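Local coordinates for PHD-type domain-containing protein (Chaetomium thermophilum, PDB 6VHF), which is the Cfp1 component of the histone H3 methyltransferase complex COMPASS and joins it through a zinc-containing RbBP5-interacting domain, at residues A[69-72]-A[73-76]; A[134-137]-A[138-141]; A[162-165]-A[166-169]. One frame throughout, in Å; residues are numbered along the deposited sequence.

Contact 1: residues A[69-72]-A[73-76]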
loop_
_atom_site.group_PDB
_atom_site.type_symbol
_atom_site.label_atom_id
_atom_site.label_comp_id
_atom_site.label_asym_id
_atom_site.label_seq_id
_atom_site.Cartn_x
_atom_site.Cartn_y
_atom_site.Cartn_z
ATOM N N ALA A 69 -1.035 -2.358 -6.102
ATOM C CA ALA A 69 -0.436 -2.497 -4.778
ATOM C C ALA A 69 -1.514 -2.721 -3.723
ATOM O O ALA A 69 -1.356 -3.559 -2.826
ATOM C CB ALA A 69 0.412 -1.269 -4.448
ATOM N N HIS A 70 -2.637 -2.010 -3.840
ATOM C CA HIS A 70 -3.739 -2.192 -2.899
ATOM C C HIS A 70 -4.319 -3.599 -2.981
ATOM O O HIS A 70 -4.753 -4.158 -1.965
ATOM C CB HIS A 70 -4.831 -1.163 -3.160
ATOM C CG HIS A 70 -6.047 -1.344 -2.302
ATOM N ND1 HIS A 70 -5.993 -1.362 -0.925
ATOM C CD2 HIS A 70 -7.349 -1.535 -2.627
ATOM C CE1 HIS A 70 -7.208 -1.547 -0.437
ATOM N NE2 HIS A 70 -8.048 -1.657 -1.450
ATOM N N GLN A 71 -4.371 -4.181 -4.180
ATOM C CA GLN A 71 -4.948 -5.515 -4.285
ATOM C C GLN A 71 -4.028 -6.544 -3.647
ATOM O O GLN A 71 -4.492 -7.450 -2.946
ATOM C CB GLN A 71 -5.229 -5.860 -5.748
ATOM C CG GLN A 71 -6.156 -7.060 -5.925
ATOM C CD GLN A 71 -7.599 -6.762 -5.530
ATOM O OE1 GLN A 71 -8.075 -5.631 -5.668
ATOM N NE2 GLN A 71 -8.300 -7.779 -5.029
ATOM N N PHE A 72 -2.715 -6.397 -3.858
ATOM C CA PHE A 72 -1.746 -7.273 -3.212
ATOM C C PHE A 72 -1.826 -7.183 -1.694
ATOM O O PHE A 72 -1.590 -8.183 -1.002
ATOM C CB PHE A 72 -0.337 -6.925 -3.687
ATOM C CG PHE A 72 0.652 -8.028 -3.487
ATOM C CD1 PHE A 72 0.249 -9.352 -3.551
ATOM C CD2 PHE A 72 1.982 -7.749 -3.226
ATOM C CE1 PHE A 72 1.159 -10.381 -3.366
ATOM C CE2 PHE A 72 2.899 -8.771 -3.040
ATOM C CZ PHE A 72 2.487 -10.089 -3.106
ATOM N N SER A 73 -2.149 -6.000 -1.155
ATOM C CA SER A 73 -2.338 -5.880 0.289
ATOM C C SER A 73 -3.514 -6.722 0.745
ATOM O O SER A 73 -3.430 -7.409 1.773
ATOM C CB SER A 73 -2.551 -4.427 0.700
ATOM O OG SER A 73 -1.363 -3.676 0.532
ATOM N N LEU A 74 -4.612 -6.686 -0.017
ATOM C CA LEU A 74 -5.765 -7.531 0.283
ATOM C C LEU A 74 -5.408 -9.020 0.210
ATOM O O LEU A 74 -5.841 -9.809 1.054
ATOM C CB LEU A 74 -6.914 -7.181 -0.669
ATOM C CG LEU A 74 -7.314 -5.706 -0.668
ATOM C CD1 LEU A 74 -8.289 -5.365 -1.770
ATOM C CD2 LEU A 74 -7.919 -5.363 0.667
ATOM N N PHE A 75 -4.620 -9.420 -0.791
ATOM C CA PHE A 75 -4.138 -10.800 -0.870
ATOM C C PHE A 75 -3.414 -11.206 0.409
ATOM O O PHE A 75 -3.755 -12.214 1.033
ATOM C CB PHE A 75 -3.224 -10.957 -2.092
ATOM C CG PHE A 75 -2.684 -12.358 -2.309
ATOM C CD1 PHE A 75 -1.699 -12.898 -1.476
ATOM C CD2 PHE A 75 -3.152 -13.127 -3.369
ATOM C CE1 PHE A 75 -1.199 -14.177 -1.691
ATOM C CE2 PHE A 75 -2.659 -14.404 -3.589
ATOM C CZ PHE A 75 -1.681 -14.929 -2.746
ATOM N N LEU A 76 -2.411 -10.422 0.817
ATOM C CA LEU A 76 -1.633 -10.745 2.005
ATOM C C LEU A 76 -2.445 -10.652 3.290
ATOM O O LEU A 76 -1.935 -11.023 4.348
ATOM C CB LEU A 76 -0.400 -9.833 2.098
ATOM C CG LEU A 76 0.639 -9.926 0.968
ATOM C CD1 LEU A 76 1.730 -8.885 1.135
ATOM C CD2 LEU A 76 1.256 -11.314 0.873
#
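The ring of H70 carries the side chain of L74 over one face, and the ring of F72 has CD1 of L76 over one of its faces. Both pairs are four residues apart on helix 64-77, the short helix that packs against helices 4-46 and 141-177 in this mainly helical domain. The first is a CH-pi contact: L74 CD1 lies 4.1 Å from the centroid of the H70 ring, 28° off the ring normal. Its closest ring atom is NE2 of H70, 3.7 Å from L74 CD1. The same methyl also meets the amide of Q71, with L74 CD1 3.9 Å from Q71 OE1. H70 CG lies anti to the backbone N (chi1 176°), which puts the ring beside the L74 side chain. ND1 of H70 bonds to D152 on helix 141-177.

The F72 and F75 rings meet obliquely, with planes 44° apart and centroids 6.0 Å apart. Their nearest side-chain approach is F72 CD1 to F75 CB. L76 is buried and packs against L20 and Q23 of helix 4-46. S73 is buried too. Its OG bonds to Q23 and its side chain touches C27, L156 and D152, so this one turn meets both long helices.

Four backbone bonds of the i to i+4 pattern hold the two turns together. S73 N donates to A69 O, and L74 N to H70 O. L76 N donates to F72 O at 3.0 Å. F75 N donates to Q71 O at 2.9 Å.

Contact 2: residues A[134-137]-A[138-141]. With ZN (zinc ion), chain B.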
loop_
_atom_site.group_PDB
_atom_site.type_symbol
_atom_site.label_atom_id
_atom_site.label_comp_id
_atom_site.label_asym_id
_atom_site.label_seq_id
_atom_site.Cartn_x
_atom_site.Cartn_y
_atom_site.Cartn_z
ATOM N N LYS A 134 -12.990 19.156 -13.596
ATOM C CA LYS A 134 -13.986 18.494 -12.751
ATOM C C LYS A 134 -14.068 17.000 -13.082
ATOM O O LYS A 134 -15.106 16.471 -13.486
ATOM C CB LYS A 134 -15.353 19.166 -12.885
ATOM C CG LYS A 134 -15.436 20.579 -12.315
ATOM C CD LYS A 134 -14.919 21.615 -13.300
ATOM C CE LYS A 134 -15.339 23.023 -12.898
ATOM N NZ LYS A 134 -15.028 23.305 -11.466
ATOM N N CYS A 135 -12.934 16.325 -12.932
ATOM C CA CYS A 135 -12.843 14.936 -13.353
ATOM C C CYS A 135 -13.569 14.024 -12.373
ATOM O O CYS A 135 -13.643 14.301 -11.172
ATOM C CB CYS A 135 -11.391 14.512 -13.473
ATOM S SG CYS A 135 -11.227 12.824 -13.936
ATOM N N LYS A 136 -14.114 12.926 -12.906
ATOM C CA LYS A 136 -14.970 12.031 -12.133
ATOM C C LYS A 136 -14.431 10.601 -12.082
ATOM O O LYS A 136 -14.586 9.934 -11.051
ATOM C CB LYS A 136 -16.401 12.047 -12.687
ATOM C CG LYS A 136 -17.158 13.353 -12.424
ATOM C CD LYS A 136 -16.793 13.951 -11.069
ATOM C CE LYS A 136 -17.855 14.909 -10.568
ATOM N NZ LYS A 136 -17.554 15.341 -9.178
ATOM N N PRO A 137 -13.822 10.079 -13.155
ATOM C CA PRO A 137 -13.072 8.817 -13.013
ATOM C C PRO A 137 -11.967 8.870 -11.964
ATOM O O PRO A 137 -11.648 7.837 -11.354
ATOM C CB PRO A 137 -12.497 8.598 -14.419
ATOM C CG PRO A 137 -13.472 9.258 -15.319
ATOM C CD PRO A 137 -14.020 10.438 -14.574
ATOM N N HIS A 138 -11.364 10.046 -11.748
ATOM C CA HIS A 138 -10.317 10.243 -10.753
ATOM C C HIS A 138 -10.763 11.184 -9.641
ATOM O O HIS A 138 -9.924 11.738 -8.927
ATOM C CB HIS A 138 -9.038 10.782 -11.407
ATOM C CG HIS A 138 -8.594 10.019 -12.615
ATOM N ND1 HIS A 138 -8.060 10.633 -13.726
ATOM C CD2 HIS A 138 -8.582 8.691 -12.880
ATOM C CE1 HIS A 138 -7.751 9.721 -14.629
ATOM N NE2 HIS A 138 -8.056 8.534 -14.140
ATOM N N ASN A 139 -12.068 11.388 -9.504
ATOM C CA ASN A 139 -12.625 12.326 -8.538
ATOM C C ASN A 139 -12.036 12.123 -7.147
ATOM O O ASN A 139 -12.142 11.036 -6.569
ATOM C CB ASN A 139 -14.142 12.148 -8.503
ATOM C CG ASN A 139 -14.827 13.154 -7.608
ATOM O OD1 ASN A 139 -14.555 14.356 -7.678
ATOM N ND2 ASN A 139 -15.708 12.664 -6.737
ATOM N N GLY A 140 -11.411 13.172 -6.617
ATOM C CA GLY A 140 -10.844 13.136 -5.273
ATOM C C GLY A 140 -9.706 12.151 -5.077
ATOM O O GLY A 140 -9.590 11.554 -4.000
ATOM N N TRP A 141 -8.851 11.976 -6.084
ATOM C CA TRP A 141 -7.855 10.914 -6.001
ATOM C C TRP A 141 -6.842 11.174 -4.888
ATOM O O TRP A 141 -6.425 10.236 -4.195
ATOM C CB TRP A 141 -7.148 10.731 -7.345
ATOM C CG TRP A 141 -6.457 11.966 -7.916
ATOM C CD1 TRP A 141 -6.980 12.858 -8.819
ATOM C CD2 TRP A 141 -5.110 12.404 -7.657
ATOM N NE1 TRP A 141 -6.049 13.823 -9.119
ATOM C CE2 TRP A 141 -4.895 13.570 -8.421
ATOM C CE3 TRP A 141 -4.068 11.920 -6.853
ATOM C CZ2 TRP A 141 -3.688 14.265 -8.403
ATOM C CZ3 TRP A 141 -2.870 12.610 -6.831
ATOM C CH2 TRP A 141 -2.688 13.776 -7.606
HETATM ZN ZN ZN B . -8.893 12.592 -14.087
#
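SG of C135 is gripped twice: it binds the zinc ion at 2.4 Å and accepts a hydrogen bond from the backbone N of H138 at 3.5 Å, with an N-H...S angle of 154°. H138 binds the same metal through ND1, 2.2 Å from the zinc. C57 and C130 complete the site of three cysteines and one histidine.

C135 CB carries SG anti to the backbone N (chi1 178°), on the side where the chain turns back. A type I beta turn from K136 to N139 makes the return. It is closed by a weak bond from N139 N to K136 O at 3.3 Å. The K136 and N139 side chains lie side by side, and NZ of K136 makes a second weak bond to OD1 of N139.

P137 CB sits over one face of the H138 ring, 4.2 Å above its plane. Y59 stacks on that ring and meets W141 edge-to-face. A type II turn from H138 to W141 follows, with G140 as N-cap of helix 141-177.

Through the tight turn, one short stretch of chain supplies two of the four zinc ligands. The hydrogen bond from H138 N would probably draw off some of the negative charge on the zinc-bound sulfur.

Contact 3: residues A[162-165]-A[166-169]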
loop_
_atom_site.group_PDB
_atom_site.type_symbol
_atom_site.label_atom_id
_atom_site.label_comp_id
_atom_site.label_asym_id
_atom_site.label_seq_id
_atom_site.Cartn_x
_atom_site.Cartn_y
_atom_site.Cartn_z
ATOM N N GLU A 162 -1.045 -10.085 14.750
ATOM C CA GLU A 162 -1.739 -11.348 14.935
ATOM C C GLU A 162 -0.777 -12.512 14.761
ATOM O O GLU A 162 -0.835 -13.492 15.519
ATOM C CB GLU A 162 -2.921 -11.459 13.975
ATOM C CG GLU A 162 -4.071 -10.505 14.307
ATOM C CD GLU A 162 -5.257 -10.645 13.363
ATOM O OE1 GLU A 162 -6.415 -10.436 13.804
ATOM O OE2 GLU A 162 -5.022 -10.960 12.176
ATOM N N LEU A 163 0.142 -12.406 13.795
ATOM C CA LEU A 163 1.122 -13.474 13.595
ATOM C C LEU A 163 2.085 -13.587 14.770
ATOM O O LEU A 163 2.451 -14.702 15.169
ATOM C CB LEU A 163 1.884 -13.264 12.292
ATOM C CG LEU A 163 0.984 -13.356 11.064
ATOM C CD1 LEU A 163 1.728 -12.885 9.856
ATOM C CD2 LEU A 163 0.478 -14.771 10.871
ATOM N N LEU A 164 2.513 -12.455 15.339
ATOM C CA LEU A 164 3.367 -12.533 16.526
ATOM C C LEU A 164 2.612 -13.150 17.698
ATOM O O LEU A 164 3.173 -13.942 18.469
ATOM C CB LEU A 164 3.898 -11.147 16.899
ATOM C CG LEU A 164 4.959 -10.569 15.939
ATOM C CD1 LEU A 164 5.040 -9.064 16.099
ATOM C CD2 LEU A 164 6.352 -11.216 16.147
ATOM N N GLU A 165 1.333 -12.810 17.838
ATOM C CA GLU A 165 0.544 -13.436 18.878
ATOM C C GLU A 165 0.443 -14.948 18.664
ATOM O O GLU A 165 0.663 -15.718 19.609
ATOM C CB GLU A 165 -0.821 -12.761 18.942
ATOM C CG GLU A 165 -1.930 -13.645 19.455
ATOM C CD GLU A 165 -2.026 -13.699 20.970
ATOM O OE1 GLU A 165 -2.995 -14.331 21.456
ATOM O OE2 GLU A 165 -1.144 -13.121 21.646
ATOM N N ALA A 166 0.178 -15.386 17.430
ATOM C CA ALA A 166 0.080 -16.813 17.153
ATOM C C ALA A 166 1.419 -17.519 17.378
ATOM O O ALA A 166 1.458 -18.642 17.903
ATOM C CB ALA A 166 -0.418 -17.020 15.726
ATOM N N GLU A 167 2.526 -16.883 16.982
ATOM C CA GLU A 167 3.838 -17.453 17.269
ATOM C C GLU A 167 4.020 -17.666 18.761
ATOM O O GLU A 167 4.442 -18.744 19.193
ATOM C CB GLU A 167 4.952 -16.560 16.720
ATOM C CG GLU A 167 5.058 -16.636 15.235
ATOM C CD GLU A 167 5.853 -15.501 14.631
ATOM O OE1 GLU A 167 5.548 -15.158 13.481
ATOM O OE2 GLU A 167 6.779 -14.955 15.282
ATOM N N GLN A 168 3.705 -16.644 19.567
ATOM C CA GLN A 168 3.793 -16.809 21.012
ATOM C C GLN A 168 2.876 -17.924 21.504
ATOM O O GLN A 168 3.226 -18.636 22.455
ATOM C CB GLN A 168 3.489 -15.496 21.731
ATOM C CG GLN A 168 3.219 -15.635 23.231
ATOM C CD GLN A 168 4.428 -16.106 24.051
ATOM O OE1 GLN A 168 5.470 -16.483 23.512
ATOM N NE2 GLN A 168 4.273 -16.096 25.373
ATOM N N ARG A 169 1.726 -18.126 20.849
ATOM C CA ARG A 169 0.822 -19.193 21.268
ATOM C C ARG A 169 1.408 -20.568 20.972
ATOM O O ARG A 169 1.328 -21.472 21.814
ATOM C CB ARG A 169 -0.542 -19.030 20.601
ATOM C CG ARG A 169 -1.596 -18.394 21.512
ATOM C CD ARG A 169 -2.691 -17.745 20.705
ATOM N NE ARG A 169 -2.993 -18.533 19.514
ATOM C CZ ARG A 169 -3.368 -18.009 18.350
ATOM N NH1 ARG A 169 -3.470 -16.692 18.222
ATOM N NH2 ARG A 169 -3.618 -18.800 17.311
HETATM O O HOH W 1 -3.203 -14.392 16.600
#
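This is a local contact between successive turns of helix 141-177, near the far end of its antiparallel pairing with helix 4-46. One side of the turn faces that helix: L163 touches S13, T16 and L20, and L164 touches R17. The backbone follows the alpha-helical pattern. E167 N donates to L163 O at 2.8 Å, with an N-H...O angle of 164°, and Q168 N donates to L164 O.

E167 is the buried residue of the group. Its CG lies 3.2 Å from L163 O. Beyond CG the chain is extended and takes the carboxylate across to helix 4-46. There OE1 makes a salt bridge with R17 NE and a hydrogen bond with S13 OG. OE2 lies against L164, 3.9 Å from its CD2. With an alanine in place of E167, R17 is likely to lose its carboxylate mate and S13 OG this acceptor, with a gap opened beside L164 CD2.

E165 and R169 meet on an exposed side. They cross obliquely, and their carboxylate and guanidinium planes are 61° apart. OE1 of E165 is 4.0 Å from R169 NH1, too long for a salt bridge, so the charges attract only at longer range. OE1 lies closer to R169 CD, at 3.5 Å. CG of E165 comes in at the guanidinium edge, near its plane. CA of A166 lies over one guanidinium face, nearer its rim than its centre. A bend at chi3 (37°) folds the arginine back over the helix in this way. Q168 turns elsewhere, with OE1 bonded to R171.

E162 O takes two donors. One is A166 N at 2.9 Å. The other is a water at 2.8 Å from E162 O, which also accepts a weak bond from R169 NH1.

The three contacts follow one another along the chain without touching. Contact 2 holds the zinc ion, at one end of the elongated domain. Contact 3 lies on the opposite side of the chain's centre, with the centres of contacts 2 and 3 about 42 Å apart. Contact 1 lies nearer the middle, with its centre about 23 Å from that of contact 2 and 22 Å from that of contact 3. Its nearest atoms are about 7 Å from contact 3 and 12 Å from contact 2. Helix 4-46 runs past all three. Helix 141-177 begins at the zinc loop and runs on to contact 3.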